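Local structure of chromosomal replication initiator protein dnaA (Aquifex aeolicus, 1L8Q) at residues 230-233 with 234-237; 310-313 with 314-318. The protein probably initiates and regulates chromosomal replication, its ATP-bound form binding the replication origin to assemble the initiation complex. All coordinates share one frame; numbering follows the deposited sequence.

How the interactions relate
Interactions 1 and 2 are short stretches of about two turns in two different helices of domain IV, the part thought to bind double-stranded DNA. Interaction 1 (230-237) belongs to helix 216-241 and interaction 2 (310-318) to helix 308-323, the last helix of the chain; their centres lie about 14 Å apart. They meet through the Phe236 ring, whose CZ packs 3.5 Å from CB of Gln318 while its CE2 lies 3.7 Å from the backbone O of Leu315. Helix 258-272 is a shared neighbour, receiving Leu230, Ile233 and Val237 from one stretch and Val312, Leu315 and Glu316 from the other. Both lie away from the nucleotide and single-stranded DNA sites of the AAA+ region.

Interaction 1 (230-233 with 234-237)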
loop_
_atom_site.group_PDB
_atom_site.type_symbol
_atom_site.label_atom_id
_atom_site.label_comp_id
_atom_site.label_asym_id
_atom_site.label_seq_id
_atom_site.Cartn_x
_atom_site.Cartn_y
_atom_site.Cartn_z
ATOM N N LEU A 230 -11.603 -16.526 -17.427
ATOM C CA LEU A 230 -12.356 -16.408 -16.193
ATOM C C LEU A 230 -13.822 -16.753 -16.432
ATOM O O LEU A 230 -14.506 -17.258 -15.550
ATOM C CB LEU A 230 -12.245 -15.001 -15.625
ATOM C CG LEU A 230 -10.921 -14.685 -14.965
ATOM C CD1 LEU A 230 -11.130 -13.601 -13.914
ATOM C CD2 LEU A 230 -10.324 -15.944 -14.351
HETATM N N MSE A 231 -14.304 -16.471 -17.628
HETATM C CA MSE A 231 -15.676 -16.788 -17.952
HETATM C C MSE A 231 -15.780 -18.287 -18.193
HETATM O O MSE A 231 -16.781 -18.921 -17.832
HETATM C CB MSE A 231 -16.133 -15.993 -19.180
HETATM C CG MSE A 231 -17.598 -16.169 -19.560
HETATM SE SE MSE A 231 -18.872 -15.411 -18.267
HETATM C CE MSE A 231 -17.659 -14.089 -17.366
ATOM N N GLN A 232 -14.733 -18.856 -18.783
ATOM C CA GLN A 232 -14.687 -20.289 -19.022
ATOM C C GLN A 232 -14.766 -21.020 -17.693
ATOM O O GLN A 232 -15.396 -22.067 -17.595
ATOM C CB GLN A 232 -13.409 -20.679 -19.757
ATOM C CG GLN A 232 -13.497 -20.629 -21.269
ATOM C CD GLN A 232 -12.229 -21.148 -21.932
ATOM O OE1 GLN A 232 -11.301 -20.382 -22.204
ATOM N NE2 GLN A 232 -12.178 -22.452 -22.178
ATOM N N ILE A 233 -14.136 -20.460 -16.665
ATOM C CA ILE A 233 -14.184 -21.072 -15.345
ATOM C C ILE A 233 -15.600 -21.014 -14.773
ATOM O O ILE A 233 -16.054 -21.952 -14.121
ATOM C CB ILE A 233 -13.160 -20.433 -14.403
ATOM C CG1 ILE A 233 -11.778 -21.039 -14.661
ATOM C CG2 ILE A 233 -13.557 -20.656 -12.964
ATOM C CD1 ILE A 233 -10.684 -20.439 -13.846
ATOM N N VAL A 234 -16.307 -19.925 -15.048
ATOM C CA VAL A 234 -17.677 -19.803 -14.603
ATOM C C VAL A 234 -18.537 -20.841 -15.312
ATOM O O VAL A 234 -19.318 -21.542 -14.672
ATOM C CB VAL A 234 -18.231 -18.386 -14.813
ATOM C CG1 VAL A 234 -19.735 -18.352 -14.526
ATOM C CG2 VAL A 234 -17.500 -17.401 -13.911
ATOM N N GLU A 235 -18.378 -20.954 -16.629
ATOM C CA GLU A 235 -19.076 -21.987 -17.388
ATOM C C GLU A 235 -18.798 -23.343 -16.748
ATOM O O GLU A 235 -19.682 -24.188 -16.649
ATOM C CB GLU A 235 -18.583 -22.042 -18.835
ATOM C CG GLU A 235 -19.031 -20.904 -19.729
ATOM C CD GLU A 235 -18.374 -20.953 -21.106
ATOM O OE1 GLU A 235 -17.407 -21.737 -21.294
ATOM O OE2 GLU A 235 -18.826 -20.205 -22.002
ATOM N N PHE A 236 -17.554 -23.546 -16.326
ATOM C CA PHE A 236 -17.154 -24.824 -15.755
ATOM C C PHE A 236 -17.890 -25.130 -14.463
ATOM O O PHE A 236 -18.566 -26.148 -14.358
ATOM C CB PHE A 236 -15.652 -24.870 -15.531
ATOM C CG PHE A 236 -15.187 -26.134 -14.913
ATOM C CD1 PHE A 236 -15.158 -27.302 -15.649
ATOM C CD2 PHE A 236 -14.790 -26.167 -13.588
ATOM C CE1 PHE A 236 -14.743 -28.477 -15.080
ATOM C CE2 PHE A 236 -14.369 -27.336 -13.015
ATOM C CZ PHE A 236 -14.349 -28.499 -13.761
ATOM N N VAL A 237 -17.750 -24.252 -13.476
ATOM C CA VAL A 237 -18.415 -24.443 -12.195
ATOM C C VAL A 237 -19.888 -24.741 -12.414
ATOM O O VAL A 237 -20.480 -25.564 -11.711
ATOM C CB VAL A 237 -18.248 -23.223 -11.290
ATOM C CG1 VAL A 237 -19.327 -23.192 -10.219
ATOM C CG2 VAL A 237 -16.846 -23.206 -10.674
#
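Glu235 N donates to the carbonyl O of Met231 over 2.9 Å, in a nearly straight bond (170° at the hydrogen). Val237 N reaches Ile233 O just as straight. Between these two, Phe236 N bonds Gln232 O at a sharper angle, and the first bond of the stretch, Val234 N to Leu230 O, is the longest of the four at 3.3 Å. The side chains close in around this i to i+4 backbone pattern. CG2 of Val234 sits 3.4 Å from Leu230 O, and CG of Glu235 lies 3.5 Å from Met231 O, so aliphatic carbons flank two of the acceptors. Glu235 swings CG to the side of its own backbone N (chi1 -73°) and then runs extended, which carries OE1 of Glu235 back alongside the preceding turn to 3.8 Å from Gln232 CA. The amide of Gln232 and this carboxylate are turned 67° against each other, the nearest approach of the two side chains being CG of Gln232 to OE1 of Glu235 at 4.1 Å.

The stretch belongs to helix 216-241 of domain IV and falls in the helix-turn-helix family region. Its buried side is built from Leu230, Ile233, Val234 and Val237: Leu230 and Ile233 pack on Cys272 and Val237 on Ile263, both in helix 258-272, while Val234 touches Phe283. Phe236 sends its ring away from the preceding turn, with CG opposite the backbone N, onto Leu315 and Gln318 of helix 308-323. Ile323 of that same helix is touched by both Gln232 and Ile233.

Interaction 2 (310-313 with 314-318); sequences HLVG and FLEKQ
The carbonyl O of Gly313 is gripped twice by Lys317: the backbone N bonds it over 3.2 Å, and NZ adds a weak bond of 3.5 Å. The lysine chain bends at its last torsion (chi4 46°), curling the ammonium back toward the oxygen, while CG of Lys317 lies 3.4 Å from Gly313 O. One residue earlier, Glu316 N donates to Val312 O over 2.8 Å. The carboxylate of Glu316 reaches back across Val312, OE2 of Glu316 lying 3.4 Å from CG1 of Val312.

This stretch is part of helix 308-323, the last helix of domain IV, packed against helices 216-241 and 258-272. Glu316 OE2 makes a weak hydrogen bond to Tyr266 OH of helix 258-272; an alanine here would probably leave that hydroxyl without this acceptor and take away the carboxylate that packs beside CG1 of Val312. Leu315, buried against Ile263 and Leu267, has its CG 4.4 Å from CD2 of Leu311, and both leucines touch Tyr240 of helix 216-241. One helical turn on from Phe314, CG of Gln318 lies over one face of the Phe314 ring, 3.7 Å above its plane and displaced toward the rim.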
loop_
_atom_site.group_PDB
_atom_site.type_symbol
_atom_site.label_atom_id
_atom_site.label_comp_id
_atom_site.label_asym_id
_atom_site.label_seq_id
_atom_site.Cartn_x
_atom_site.Cartn_y
_atom_site.Cartn_z
ATOM N N HIS A 310 -10.529 -32.269 -1.416
ATOM C CA HIS A 310 -10.390 -33.128 -2.591
ATOM C C HIS A 310 -11.321 -32.734 -3.726
ATOM O O HIS A 310 -10.989 -32.906 -4.897
ATOM C CB HIS A 310 -10.606 -34.596 -2.215
ATOM C CG HIS A 310 -9.387 -35.254 -1.651
ATOM N ND1 HIS A 310 -9.281 -35.615 -0.324
ATOM C CD2 HIS A 310 -8.214 -35.606 -2.233
ATOM C CE1 HIS A 310 -8.099 -36.167 -0.114
ATOM N NE2 HIS A 310 -7.431 -36.173 -1.256
ATOM N N LEU A 311 -12.497 -32.231 -3.376
ATOM C CA LEU A 311 -13.417 -31.748 -4.381
ATOM C C LEU A 311 -12.731 -30.576 -5.081
ATOM O O LEU A 311 -12.302 -30.682 -6.229
ATOM C CB LEU A 311 -14.713 -31.273 -3.733
ATOM C CG LEU A 311 -16.019 -31.577 -4.475
ATOM C CD1 LEU A 311 -16.928 -30.358 -4.462
ATOM C CD2 LEU A 311 -15.770 -32.044 -5.905
ATOM N N VAL A 312 -12.617 -29.467 -4.365
ATOM C CA VAL A 312 -11.961 -28.285 -4.884
ATOM C C VAL A 312 -10.713 -28.674 -5.659
ATOM O O VAL A 312 -10.472 -28.177 -6.760
ATOM C CB VAL A 312 -11.565 -27.327 -3.749
ATOM C CG1 VAL A 312 -10.584 -26.273 -4.257
ATOM C CG2 VAL A 312 -12.801 -26.677 -3.146
ATOM N N GLY A 313 -9.925 -29.574 -5.085
ATOM C CA GLY A 313 -8.702 -30.025 -5.721
ATOM C C GLY A 313 -8.973 -30.598 -7.095
ATOM O O GLY A 313 -8.259 -30.314 -8.059
ATOM N N PHE A 314 -10.021 -31.404 -7.186
ATOM C CA PHE A 314 -10.396 -32.015 -8.444
ATOM C C PHE A 314 -10.898 -30.961 -9.443
ATOM O O PHE A 314 -10.607 -31.030 -10.640
ATOM C CB PHE A 314 -11.466 -33.067 -8.199
ATOM C CG PHE A 314 -11.961 -33.718 -9.439
ATOM C CD1 PHE A 314 -11.222 -34.711 -10.053
ATOM C CD2 PHE A 314 -13.165 -33.341 -10.001
ATOM C CE1 PHE A 314 -11.681 -35.322 -11.204
ATOM C CE2 PHE A 314 -13.624 -33.940 -11.151
ATOM C CZ PHE A 314 -12.882 -34.937 -11.753
ATOM N N LEU A 315 -11.653 -29.992 -8.943
ATOM C CA LEU A 315 -12.176 -28.927 -9.780
ATOM C C LEU A 315 -11.031 -28.081 -10.343
ATOM O O LEU A 315 -11.054 -27.672 -11.511
ATOM C CB LEU A 315 -13.147 -28.051 -8.981
ATOM C CG LEU A 315 -14.421 -28.730 -8.478
ATOM C CD1 LEU A 315 -15.280 -27.746 -7.702
ATOM C CD2 LEU A 315 -15.192 -29.313 -9.641
ATOM N N GLU A 316 -10.030 -27.832 -9.501
ATOM C CA GLU A 316 -8.860 -27.061 -9.887
ATOM C C GLU A 316 -8.159 -27.717 -11.056
ATOM O O GLU A 316 -7.820 -27.062 -12.036
ATOM C CB GLU A 316 -7.891 -26.941 -8.711
ATOM C CG GLU A 316 -8.372 -26.042 -7.588
ATOM C CD GLU A 316 -7.446 -26.077 -6.392
ATOM O OE1 GLU A 316 -6.589 -26.982 -6.333
ATOM O OE2 GLU A 316 -7.568 -25.197 -5.516
ATOM N N LYS A 317 -7.953 -29.024 -10.954
ATOM C CA LYS A 317 -7.236 -29.766 -11.984
ATOM C C LYS A 317 -8.005 -29.809 -13.303
ATOM O O LYS A 317 -7.440 -29.611 -14.375
ATOM C CB LYS A 317 -6.898 -31.176 -11.487
ATOM C CG LYS A 317 -5.880 -31.187 -10.336
ATOM C CD LYS A 317 -5.899 -32.500 -9.558
ATOM C CE LYS A 317 -4.875 -32.486 -8.415
ATOM N NZ LYS A 317 -4.923 -31.208 -7.627
ATOM N N GLN A 318 -9.301 -30.054 -13.223
ATOM C CA GLN A 318 -10.115 -30.066 -14.423
ATOM C C GLN A 318 -10.107 -28.689 -15.092
ATOM O O GLN A 318 -9.796 -28.570 -16.280
ATOM C CB GLN A 318 -11.535 -30.522 -14.103
ATOM C CG GLN A 318 -11.615 -31.974 -13.663
ATOM C CD GLN A 318 -11.061 -32.947 -14.708
ATOM O OE1 GLN A 318 -11.507 -32.957 -15.858
ATOM N NE2 GLN A 318 -10.107 -33.778 -14.298
#